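Local coordinates for 401aa long hypothetical glucose-1-phosphate thymidylyltransferase (Sulfolobus tokodaii, PDB 2GGO), which probably makes nucleotide sugars such as UDP-N-acetylglucosamine and dTDP-glucose, joining a nucleotidyltransferase domain to a hexapeptide-repeat acetyltransferase domain, at residues 246-251 with 265-270; 281-286 with 298-303; 255-260 with 269-274. All blocks are in the same frame, centred on the assembly; numbering follows the deposited sequence.

Contact 1: residues 246-251 with 265-270; sequences IIEEDA and IGKGSE
I265 and K267 lie against E248, E249 and A251 on the preceding coil, and these residues bury most of the contact. The backbone of I265 makes two bonds to that coil, one on either side of I247. Its N donates to I246 O at 2.7 Å, and its O accepts from E248 N at 3.2 Å, a parallel bridge. The CG2 branch of I265 reaches A251 CB at 4.1 Å. E248 folds its CB and CG over the backbone from I265 to K267, with CG 3.2 Å from I265 O. Its OE2 takes a weak bond from a water that also accepts from K267 N, and another weak bond links OE2 to Y264.

Both strands end in type II turns, E248 to A251 and G266 to S269, stacked as successive coils of the left-handed parallel beta-helix, in its hexapeptide-repeat region. G268 N donates to E249 O at 3.2 Å. In E249 and K267 alike CG stands between the backbone N and the carbonyl carbon (chi1 49° and 57°), which sends the chains off side by side the same way. K267 NZ is 3.5 Å from E249 OE2, a long salt bridge, and 4.3 Å from E248 OE2.

Backbone bonds and the apolar I265 branch hold the buried side of this corner. On the solvent side K267 lies near two carboxylates, and their charges probably steady its ammonium group.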
ATOM      1  N   ILE A 246      -1.323  19.794  -7.238  1.00 35.10           N
ATOM      2  CA  ILE A 246      -2.736  19.460  -7.429  1.00 35.15           C
ATOM      3  C   ILE A 246      -3.532  20.044  -6.273  1.00 35.30           C
ATOM      4  O   ILE A 246      -3.381  19.638  -5.117  1.00 35.02           O
ATOM      5  CB  ILE A 246      -3.002  17.938  -7.545  1.00 34.53           C
ATOM      6  CG1 ILE A 246      -2.366  17.376  -8.804  1.00 33.71           C
ATOM      7  CG2 ILE A 246      -4.462  17.662  -7.646  1.00 35.64           C
ATOM      8  CD1 ILE A 246      -0.839  17.303  -8.752  1.00 32.38           C
ATOM      9  N   ILE A 247      -4.372  21.016  -6.600  1.00 35.34           N
ATOM     10  CA  ILE A 247      -5.277  21.575  -5.625  1.00 35.03           C
ATOM     11  C   ILE A 247      -6.698  21.161  -6.008  1.00 36.20           C
ATOM     12  O   ILE A 247      -7.201  21.520  -7.086  1.00 36.21           O
ATOM     13  CB  ILE A 247      -5.150  23.108  -5.517  1.00 34.27           C
ATOM     14  CG1 ILE A 247      -3.682  23.504  -5.360  1.00 34.38           C
ATOM     15  CG2 ILE A 247      -5.991  23.603  -4.349  1.00 33.07           C
ATOM     16  CD1 ILE A 247      -3.361  24.969  -5.470  1.00 34.43           C
ATOM     17  N   GLU A 248      -7.343  20.430  -5.114  1.00 37.19           N
ATOM     18  CA  GLU A 248      -8.647  19.861  -5.377  1.00 39.20           C
ATOM     19  C   GLU A 248      -9.756  20.747  -4.900  1.00 40.14           C
ATOM     20  O   GLU A 248      -9.529  21.738  -4.205  1.00 40.68           O
ATOM     21  CB  GLU A 248      -8.765  18.563  -4.662  1.00 39.15           C
ATOM     22  CG  GLU A 248      -7.733  17.640  -5.084  1.00 42.67           C
ATOM     23  CD  GLU A 248      -8.304  16.678  -6.023  1.00 50.77           C
ATOM     24  OE1 GLU A 248      -8.604  17.110  -7.193  1.00 49.18           O
ATOM     25  OE2 GLU A 248      -8.490  15.509  -5.552  1.00 51.84           O
ATOM     26  N   GLU A 249     -10.977  20.391  -5.277  1.00 41.20           N
ATOM     27  CA  GLU A 249     -12.082  21.276  -5.058  1.00 42.50           C
ATOM     28  C   GLU A 249     -12.363  21.405  -3.593  1.00 40.57           C
ATOM     29  O   GLU A 249     -12.184  20.467  -2.833  1.00 40.33           O
ATOM     30  CB  GLU A 249     -13.320  20.781  -5.796  1.00 42.91           C
ATOM     31  CG  GLU A 249     -13.634  19.312  -5.571  1.00 46.53           C
ATOM     32  CD  GLU A 249     -14.973  18.872  -6.224  1.00 48.68           C
ATOM     33  OE1 GLU A 249     -15.309  19.378  -7.342  1.00 54.40           O
ATOM     34  OE2 GLU A 249     -15.675  18.023  -5.591  1.00 55.76           O
ATOM     35  N   ASP A 250     -12.797  22.593  -3.222  1.00 39.75           N
ATOM     36  CA  ASP A 250     -13.103  22.950  -1.857  1.00 39.20           C
ATOM     37  C   ASP A 250     -11.883  23.226  -0.989  1.00 38.04           C
ATOM     38  O   ASP A 250     -12.041  23.674   0.135  1.00 37.77           O
ATOM     39  CB  ASP A 250     -14.062  21.942  -1.234  1.00 39.67           C
ATOM     40  CG  ASP A 250     -15.376  21.890  -1.992  1.00 42.28           C
ATOM     41  OD1 ASP A 250     -15.871  22.999  -2.325  1.00 40.07           O
ATOM     42  OD2 ASP A 250     -15.880  20.769  -2.291  1.00 45.69           O
ATOM     43  N   ALA A 251     -10.681  23.017  -1.534  1.00 37.52           N
ATOM     44  CA  ALA A 251      -9.449  23.298  -0.809  1.00 36.19           C
ATOM     45  C   ALA A 251      -9.170  24.802  -0.760  1.00 36.13           C
ATOM     46  O   ALA A 251      -9.388  25.530  -1.747  1.00 35.98           O
ATOM     47  CB  ALA A 251      -8.257  22.494  -1.384  1.00 35.89           C
ATOM     48  N   ILE A 265      -2.837  18.274  -2.901  1.00 27.10           N
ATOM     49  CA  ILE A 265      -3.708  18.805  -1.848  1.00 26.82           C
ATOM     50  C   ILE A 265      -5.149  18.305  -1.961  1.00 27.96           C
ATOM     51  O   ILE A 265      -5.913  18.821  -2.741  1.00 28.66           O
ATOM     52  CB  ILE A 265      -3.626  20.373  -1.782  1.00 26.45           C
ATOM     53  CG1 ILE A 265      -2.135  20.781  -1.709  1.00 23.10           C
ATOM     54  CG2 ILE A 265      -4.492  20.916  -0.646  1.00 26.72           C
ATOM     55  CD1 ILE A 265      -1.823  22.145  -1.385  1.00 23.65           C
ATOM     56  N   GLY A 266      -5.519  17.320  -1.139  1.00 28.25           N
ATOM     57  CA  GLY A 266      -6.841  16.666  -1.261  1.00 29.15           C
ATOM     58  C   GLY A 266      -8.018  17.602  -1.062  1.00 30.11           C
ATOM     59  O   GLY A 266      -7.871  18.682  -0.547  1.00 31.07           O
ATOM     60  N   LYS A 267      -9.219  17.171  -1.425  1.00 31.61           N
ATOM     61  CA  LYS A 267     -10.384  18.064  -1.410  1.00 32.92           C
ATOM     62  C   LYS A 267     -10.838  18.485  -0.017  1.00 31.00           C
ATOM     63  O   LYS A 267     -10.791  17.718   0.920  1.00 30.53           O
ATOM     64  CB  LYS A 267     -11.556  17.476  -2.233  1.00 33.61           C
ATOM     65  CG  LYS A 267     -12.046  16.122  -1.837  1.00 37.08           C
ATOM     66  CD  LYS A 267     -13.166  15.625  -2.838  1.00 37.62           C
ATOM     67  CE  LYS A 267     -12.602  15.076  -4.189  1.00 44.05           C
ATOM     68  NZ  LYS A 267     -12.773  16.070  -5.317  1.00 45.72           N
ATOM     69  N   GLY A 268     -11.258  19.719   0.117  1.00 29.22           N
ATOM     70  CA  GLY A 268     -11.727  20.146   1.400  1.00 28.60           C
ATOM     71  C   GLY A 268     -10.579  20.494   2.340  1.00 28.05           C
ATOM     72  O   GLY A 268     -10.812  20.795   3.491  1.00 28.90           O
ATOM     73  N   SER A 269      -9.343  20.481   1.861  1.00 27.83           N
ATOM     74  CA  SER A 269      -8.216  20.841   2.701  1.00 26.88           C
ATOM     75  C   SER A 269      -8.180  22.318   3.072  1.00 28.03           C
ATOM     76  O   SER A 269      -8.709  23.151   2.358  1.00 27.61           O
ATOM     77  CB  SER A 269      -6.922  20.430   2.050  1.00 27.02           C
ATOM     78  OG  SER A 269      -6.872  19.000   2.129  1.00 20.01           O
ATOM     79  N   GLU A 270      -7.609  22.623   4.239  1.00 27.33           N
ATOM     80  CA  GLU A 270      -7.450  23.993   4.659  1.00 28.13           C
ATOM     81  C   GLU A 270      -5.990  24.158   5.059  1.00 26.76           C
ATOM     82  O   GLU A 270      -5.551  23.559   6.009  1.00 23.71           O
ATOM     83  CB  GLU A 270      -8.390  24.276   5.809  1.00 28.29           C
ATOM     84  CG  GLU A 270      -8.318  25.687   6.358  1.00 32.98           C
ATOM     85  CD  GLU A 270      -9.415  25.964   7.408  1.00 34.77           C
ATOM     86  OE1 GLU A 270      -9.509  25.227   8.416  1.00 36.31           O
ATOM     87  OE2 GLU A 270     -10.196  26.942   7.215  1.00 45.56           O
TER
HETATM   88  O   HOH W   1      -9.107  14.435  -2.447  1.00 44.82           O

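Contact 2: residues 281-286 with 298-303; sequences TILVEK and SVIMEG
Two successive coils of the left-handed parallel beta-helix, the fold of hexapeptide-repeat acyltransferases, meet here along one of its sheets. Strands 281-283 and 298-300 run in parallel, their axes 5.0 Å apart and at 10°. I282 sends its N to S298 O and receives I300 N on its O, both at 3.0 Å. V284 N continues the ladder to I300 O, with an N-H...O angle of 174°. Beyond the strands the chains stay in step, and G303 N donates to E285 O at 2.7 Å.

On one face L283 and I300 lie side by side and point the same way, with L283 CD2 3.9 Å from I300 CD1. On the other, I282 CG2 meets V299 CG1 at 4.2 Å.

V284 points at the next coil and buries more area here than any other residue. Its chi1 is -30°, turned away from a staggered position, and this puts CG1 over I300 O and M301 CA, where it also touches V299 CG1. Its CG2 meets E302 CG at 3.6 Å. An alanine here would lose both branches and is likely to leave a gap between V299, M301 and the bent chain of E302. E285 crosses that chain at a slant, and OE1 approaches E302 CG at 3.2 Å. E302 OE1 turns to a salt bridge with R21, which would probably ease the repulsion between the E302 and E285 carboxylates.

Helix 212-225 covers I282, V299 and M301 through N219, L223 and I215. P27 of strand 27-28 touches V284 and M301. The opposite face, with T281 and I300, packs on V295 of strand 294-296.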
ATOM      1  N   THR A 281       4.540  16.116  -0.629  1.00 24.00           N
ATOM      2  CA  THR A 281       3.514  16.283   0.372  1.00 24.17           C
ATOM      3  C   THR A 281       2.223  15.805  -0.265  1.00 23.51           C
ATOM      4  O   THR A 281       1.823  16.346  -1.260  1.00 25.25           O
ATOM      5  CB  THR A 281       3.389  17.733   0.795  1.00 24.87           C
ATOM      6  OG1 THR A 281       4.543  18.071   1.598  1.00 26.14           O
ATOM      7  CG2 THR A 281       2.113  17.933   1.644  1.00 21.11           C
ATOM      8  N   ILE A 282       1.587  14.819   0.343  1.00 22.70           N
ATOM      9  CA  ILE A 282       0.347  14.262  -0.166  1.00 22.48           C
ATOM     10  C   ILE A 282      -0.710  14.366   0.898  1.00 21.53           C
ATOM     11  O   ILE A 282      -0.670  13.664   1.889  1.00 22.18           O
ATOM     12  CB  ILE A 282       0.576  12.748  -0.673  1.00 22.84           C
ATOM     13  CG1 ILE A 282       1.425  12.774  -1.977  1.00 23.05           C
ATOM     14  CG2 ILE A 282      -0.750  11.926  -0.858  1.00 20.72           C
ATOM     15  CD1 ILE A 282       2.657  11.859  -1.832  1.00 18.81           C
ATOM     16  N   LEU A 283      -1.664  15.276   0.742  1.00 21.67           N
ATOM     17  CA  LEU A 283      -2.713  15.320   1.748  1.00 22.17           C
ATOM     18  C   LEU A 283      -3.917  14.692   1.125  1.00 22.76           C
ATOM     19  O   LEU A 283      -4.465  15.313   0.192  1.00 22.32           O
ATOM     20  CB  LEU A 283      -3.050  16.776   2.101  1.00 20.48           C
ATOM     21  CG  LEU A 283      -1.744  17.528   2.410  1.00 21.59           C
ATOM     22  CD1 LEU A 283      -1.928  19.078   2.357  1.00 17.78           C
ATOM     23  CD2 LEU A 283      -1.261  17.079   3.742  1.00 15.82           C
ATOM     24  N   VAL A 284      -4.359  13.529   1.602  1.00 23.11           N
ATOM     25  CA  VAL A 284      -5.345  12.770   0.803  1.00 25.73           C
ATOM     26  C   VAL A 284      -6.735  13.401   0.680  1.00 27.59           C
ATOM     27  O   VAL A 284      -7.328  13.391  -0.394  1.00 29.71           O
ATOM     28  CB  VAL A 284      -5.450  11.254   1.089  1.00 26.33           C
ATOM     29  CG1 VAL A 284      -4.177  10.612   1.568  1.00 26.30           C
ATOM     30  CG2 VAL A 284      -6.679  10.858   1.853  1.00 27.72           C
ATOM     31  N   GLU A 285      -7.230  13.996   1.749  1.00 28.01           N
ATOM     32  CA  GLU A 285      -8.563  14.547   1.768  1.00 28.92           C
ATOM     33  C   GLU A 285      -8.818  15.283   3.089  1.00 28.57           C
ATOM     34  O   GLU A 285      -8.601  14.714   4.165  1.00 28.30           O
ATOM     35  CB  GLU A 285      -9.550  13.383   1.689  1.00 28.84           C
ATOM     36  CG  GLU A 285     -10.979  13.747   1.938  1.00 32.80           C
ATOM     37  CD  GLU A 285     -11.896  12.532   1.917  1.00 40.33           C
ATOM     38  OE1 GLU A 285     -11.409  11.376   1.878  1.00 43.31           O
ATOM     39  OE2 GLU A 285     -13.118  12.738   1.949  1.00 44.72           O
ATOM     40  N   LYS A 286      -9.338  16.502   2.992  1.00 28.44           N
ATOM     41  CA  LYS A 286      -9.865  17.189   4.154  1.00 28.84           C
ATOM     42  C   LYS A 286      -8.862  17.336   5.304  1.00 28.45           C
ATOM     43  O   LYS A 286      -9.159  16.994   6.473  1.00 27.14           O
ATOM     44  CB  LYS A 286     -11.112  16.452   4.644  1.00 29.64           C
ATOM     45  CG  LYS A 286     -12.331  16.842   3.856  1.00 31.84           C
ATOM     46  CD  LYS A 286     -13.539  16.151   4.392  1.00 37.08           C
ATOM     47  CE  LYS A 286     -14.712  16.306   3.431  1.00 39.20           C
ATOM     48  NZ  LYS A 286     -15.689  15.221   3.789  1.00 42.62           N
ATOM     49  N   SER A 298       5.474  13.057   2.811  1.00 16.65           N
ATOM     50  CA  SER A 298       4.620  12.249   3.697  1.00 14.48           C
ATOM     51  C   SER A 298       3.236  12.141   3.134  1.00 14.92           C
ATOM     52  O   SER A 298       2.818  12.966   2.350  1.00 16.54           O
ATOM     53  CB  SER A 298       4.500  12.902   5.098  1.00 14.47           C
ATOM     54  OG  SER A 298       5.739  13.467   5.436  1.00 15.87           O
ATOM     55  N   VAL A 299       2.520  11.149   3.624  1.00 17.08           N
ATOM     56  CA  VAL A 299       1.184  10.852   3.229  1.00 17.50           C
ATOM     57  C   VAL A 299       0.389  11.054   4.486  1.00 17.56           C
ATOM     58  O   VAL A 299       0.653  10.425   5.528  1.00 18.87           O
ATOM     59  CB  VAL A 299       1.078   9.382   2.759  1.00 16.89           C
ATOM     60  CG1 VAL A 299      -0.317   9.097   2.226  1.00 18.32           C
ATOM     61  CG2 VAL A 299       2.170   9.131   1.649  1.00 15.78           C
ATOM     62  N   ILE A 300      -0.560  11.947   4.405  1.00 19.26           N
ATOM     63  CA  ILE A 300      -1.387  12.269   5.582  1.00 18.46           C
ATOM     64  C   ILE A 300      -2.825  12.025   5.103  1.00 19.34           C
ATOM     65  O   ILE A 300      -3.310  12.664   4.193  1.00 19.07           O
ATOM     66  CB  ILE A 300      -1.139  13.741   6.037  1.00 20.23           C
ATOM     67  CG1 ILE A 300       0.338  13.961   6.479  1.00 18.77           C
ATOM     68  CG2 ILE A 300      -2.012  14.133   7.185  1.00  8.80           C
ATOM     69  CD1 ILE A 300       0.717  15.476   6.655  1.00 18.06           C
ATOM     70  N   MET A 301      -3.456  11.025   5.709  1.00 20.37           N
ATOM     71  CA  MET A 301      -4.748  10.530   5.286  1.00 20.37           C
ATOM     72  C   MET A 301      -5.921  11.377   5.752  1.00 21.14           C
ATOM     73  O   MET A 301      -5.765  12.461   6.355  1.00 22.03           O
ATOM     74  CB  MET A 301      -4.869   9.042   5.660  1.00 19.46           C
ATOM     75  CG  MET A 301      -3.788   8.153   4.997  1.00 19.05           C
ATOM     76  SD  MET A 301      -3.716   6.428   5.496  1.00 21.74           S
ATOM     77  CE  MET A 301      -2.241   5.963   4.600  1.00 20.71           C
ATOM     78  N   GLU A 302      -7.112  10.865   5.477  1.00 21.18           N
ATOM     79  CA  GLU A 302      -8.373  11.629   5.459  1.00 22.66           C
ATOM     80  C   GLU A 302      -8.667  12.382   6.757  1.00 21.53           C
ATOM     81  O   GLU A 302      -8.756  11.751   7.804  1.00 23.81           O
ATOM     82  CB  GLU A 302      -9.548  10.648   5.237  1.00 21.29           C
ATOM     83  CG  GLU A 302      -9.492   9.843   3.942  1.00 29.82           C
ATOM     84  CD  GLU A 302      -8.777   8.492   4.049  1.00 35.31           C
ATOM     85  OE1 GLU A 302      -8.036   8.261   5.010  1.00 34.83           O
ATOM     86  OE2 GLU A 302      -8.958   7.635   3.142  1.00 40.20           O
ATOM     87  N   GLY A 303      -8.951  13.680   6.654  1.00 23.27           N
ATOM     88  CA  GLY A 303      -9.382  14.465   7.799  1.00 21.52           C
ATOM     89  C   GLY A 303      -8.358  14.614   8.927  1.00 21.98           C
ATOM     90  O   GLY A 303      -8.699  15.063  10.002  1.00 23.09           O
TER

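Contact 3: residues 255-260 with 269-274; sequences SGTYIE and SEIGPN
T257 and I271 set their side chains at about a right angle, methyl against methyl, with T257 CG2 4.0 Å from I271 CG2. Each of these branches is anti to its own backbone N; in T257 (chi1 -60°) this places CG2 against I271 and leaves OG1 beside the backbone N, where it bonds to K254 O. The same OG1 lies 3.5 Å from G272 CA. G272 has phi 96° and psi 180°. A CB there would run into T257 OG1 and into the carbonyl before it, so the close approach depends on the missing side chain.

The two segments form a corner of the left-handed parallel beta-helix. The 255-257 turn leads into strand 258-260, and residues 273-275 make the corresponding turn on the following coil. A cis peptide bond precedes P273. The proline ring sits beside the carbonyl of S255, with CB 3.3 Å from S255 O. N274 N donates to that same oxygen at 3.1 Å.

N274 starts out away from the 255-257 turn, but its amide end comes back to it. OD1 rests 3.3 Å from G256 CA. G256 is also a residue that could hardly carry a CB, since one would overlap N274 OD1. N274 CA also makes a CA-H...O contact with G256 O. The hydroxyl of S255 turns to the coil before, bonding to D237 O and to the carboxylate of E236. Further inward I271 packs on I265 and I289.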
ATOM      1  N   SER A 255      -2.846  32.982   2.801  1.00 26.65           N
ATOM      2  CA  SER A 255      -1.665  33.767   2.480  1.00 26.97           C
ATOM      3  C   SER A 255      -0.459  33.361   3.322  1.00 26.68           C
ATOM      4  O   SER A 255      -0.606  32.844   4.434  1.00 27.49           O
ATOM      5  CB  SER A 255      -1.997  35.252   2.647  1.00 25.79           C
ATOM      6  OG  SER A 255      -3.236  35.538   1.984  1.00 27.95           O
ATOM      7  N   GLY A 256       0.735  33.551   2.769  1.00 26.53           N
ATOM      8  CA  GLY A 256       1.944  33.219   3.494  1.00 26.74           C
ATOM      9  C   GLY A 256       2.350  31.791   3.238  1.00 26.13           C
ATOM     10  O   GLY A 256       3.493  31.410   3.498  1.00 27.59           O
ATOM     11  N   THR A 257       1.430  31.003   2.699  1.00 25.46           N
ATOM     12  CA  THR A 257       1.741  29.627   2.358  1.00 24.81           C
ATOM     13  C   THR A 257       2.725  29.527   1.203  1.00 24.74           C
ATOM     14  O   THR A 257       2.646  30.300   0.270  1.00 25.30           O
ATOM     15  CB  THR A 257       0.503  28.841   2.055  1.00 25.33           C
ATOM     16  OG1 THR A 257      -0.332  28.850   3.203  1.00 22.21           O
ATOM     17  CG2 THR A 257       0.844  27.423   1.699  1.00 23.56           C
ATOM     18  N   TYR A 258       3.658  28.576   1.305  1.00 24.72           N
ATOM     19  CA  TYR A 258       4.744  28.378   0.332  1.00 24.85           C
ATOM     20  C   TYR A 258       4.804  26.908  -0.047  1.00 25.95           C
ATOM     21  O   TYR A 258       4.966  26.037   0.807  1.00 24.35           O
ATOM     22  CB  TYR A 258       6.084  28.762   0.935  1.00 24.39           C
ATOM     23  CG  TYR A 258       7.217  29.059  -0.048  1.00 24.59           C
ATOM     24  CD1 TYR A 258       7.458  30.363  -0.490  1.00 25.96           C
ATOM     25  CD2 TYR A 258       8.080  28.048  -0.491  1.00 21.31           C
ATOM     26  CE1 TYR A 258       8.520  30.660  -1.338  1.00 23.45           C
ATOM     27  CE2 TYR A 258       9.165  28.343  -1.347  1.00 24.35           C
ATOM     28  CZ  TYR A 258       9.359  29.647  -1.758  1.00 23.90           C
ATOM     29  OH  TYR A 258      10.398  29.968  -2.581  1.00 26.28           O
ATOM     30  N   ILE A 259       4.643  26.628  -1.341  1.00 25.34           N
ATOM     31  CA  ILE A 259       4.495  25.249  -1.837  1.00 25.09           C
ATOM     32  C   ILE A 259       5.625  24.995  -2.826  1.00 26.23           C
ATOM     33  O   ILE A 259       5.790  25.745  -3.768  1.00 27.01           O
ATOM     34  CB  ILE A 259       3.056  25.057  -2.455  1.00 23.85           C
ATOM     35  CG1 ILE A 259       1.976  25.333  -1.396  1.00 23.96           C
ATOM     36  CG2 ILE A 259       2.840  23.697  -3.054  1.00 22.73           C
ATOM     37  CD1 ILE A 259       0.531  25.291  -1.968  1.00 22.51           C
ATOM     38  N   GLU A 260       6.465  24.010  -2.557  1.00 27.49           N
ATOM     39  CA  GLU A 260       7.445  23.566  -3.533  1.00 28.73           C
ATOM     40  C   GLU A 260       6.961  22.213  -4.023  1.00 28.62           C
ATOM     41  O   GLU A 260       6.932  21.268  -3.265  1.00 28.52           O
ATOM     42  CB  GLU A 260       8.876  23.531  -2.934  1.00 28.89           C
ATOM     43  CG  GLU A 260       9.392  24.955  -2.538  1.00 29.68           C
ATOM     44  CD  GLU A 260      10.742  24.997  -1.803  1.00 32.15           C
ATOM     45  OE1 GLU A 260      11.016  24.067  -1.000  1.00 33.42           O
ATOM     46  OE2 GLU A 260      11.530  25.985  -2.029  1.00 37.83           O
ATOM     47  N   SER A 269      -9.343  20.481   1.861  1.00 27.83           N
ATOM     48  CA  SER A 269      -8.216  20.841   2.701  1.00 26.88           C
ATOM     49  C   SER A 269      -8.180  22.318   3.072  1.00 28.03           C
ATOM     50  O   SER A 269      -8.709  23.151   2.358  1.00 27.61           O
ATOM     51  CB  SER A 269      -6.922  20.430   2.050  1.00 27.02           C
ATOM     52  OG  SER A 269      -6.872  19.000   2.129  1.00 20.01           O
ATOM     53  N   GLU A 270      -7.609  22.623   4.239  1.00 27.33           N
ATOM     54  CA  GLU A 270      -7.450  23.993   4.659  1.00 28.13           C
ATOM     55  C   GLU A 270      -5.990  24.158   5.059  1.00 26.76           C
ATOM     56  O   GLU A 270      -5.551  23.559   6.009  1.00 23.71           O
ATOM     57  CB  GLU A 270      -8.390  24.276   5.809  1.00 28.29           C
ATOM     58  CG  GLU A 270      -8.318  25.687   6.358  1.00 32.98           C
ATOM     59  CD  GLU A 270      -9.415  25.964   7.408  1.00 34.77           C
ATOM     60  OE1 GLU A 270      -9.509  25.227   8.416  1.00 36.31           O
ATOM     61  OE2 GLU A 270     -10.196  26.942   7.215  1.00 45.56           O
ATOM     62  N   ILE A 271      -5.250  24.941   4.277  1.00 25.34           N
ATOM     63  CA  ILE A 271      -3.803  25.062   4.414  1.00 25.58           C
ATOM     64  C   ILE A 271      -3.539  26.489   4.790  1.00 25.42           C
ATOM     65  O   ILE A 271      -4.154  27.382   4.242  1.00 25.74           O
ATOM     66  CB  ILE A 271      -3.058  24.794   3.068  1.00 25.69           C
ATOM     67  CG1 ILE A 271      -3.558  23.515   2.434  1.00 23.74           C
ATOM     68  CG2 ILE A 271      -1.518  24.659   3.310  1.00 24.16           C
ATOM     69  CD1 ILE A 271      -3.287  22.338   3.330  1.00 14.23           C
ATOM     70  N   GLY A 272      -2.635  26.715   5.733  1.00 25.22           N
ATOM     71  CA  GLY A 272      -2.245  28.062   6.054  1.00 24.95           C
ATOM     72  C   GLY A 272      -2.961  28.689   7.243  1.00 25.86           C
ATOM     73  O   GLY A 272      -3.789  28.036   7.918  1.00 26.73           O
ATOM     74  N   PRO A 273      -2.612  29.926   7.549  1.00 25.35           N
ATOM     75  CA  PRO A 273      -1.646  30.778   6.836  1.00 25.17           C
ATOM     76  C   PRO A 273      -0.210  30.389   7.156  1.00 24.51           C
ATOM     77  O   PRO A 273      -0.009  29.699   8.136  1.00 24.13           O
ATOM     78  CB  PRO A 273      -1.918  32.151   7.431  1.00 24.00           C
ATOM     79  CG  PRO A 273      -2.412  31.878   8.792  1.00 25.73           C
ATOM     80  CD  PRO A 273      -3.167  30.602   8.735  1.00 24.97           C
ATOM     81  N   ASN A 274       0.761  30.784   6.330  1.00 23.04           N
ATOM     82  CA  ASN A 274       2.152  30.634   6.720  1.00 25.15           C
ATOM     83  C   ASN A 274       2.508  29.164   6.905  1.00 23.17           C
ATOM     84  O   ASN A 274       3.241  28.779   7.795  1.00 25.67           O
ATOM     85  CB  ASN A 274       2.383  31.421   8.006  1.00 24.75           C
ATOM     86  CG  ASN A 274       2.200  32.946   7.817  1.00 29.70           C
ATOM     87  OD1 ASN A 274       2.509  33.469   6.742  1.00 28.38           O
ATOM     88  ND2 ASN A 274       1.691  33.659   8.864  1.00 31.85           N
TER

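From the N terminus, the chain enters contact 1 at 246-251 and passes through 255-260 before returning at 265-270. The first segment of contact 3 thus lies inside the loop closed by contact 1. Contact 3 closes later, at 269-274, so the two loops cross rather than nest, and they share S269 and E270. Contact 2 follows in series, from 281-286 to 298-303. Each contact joins one coil to the next. Contacts 1 and 2 stack along the same sheet, linked by G266 N to L283 O and K267 O to K286 N. Contact 3 ties the turns that lead into strands 258-260 and 276-277. I265, I271 and L283 connect all three through the core.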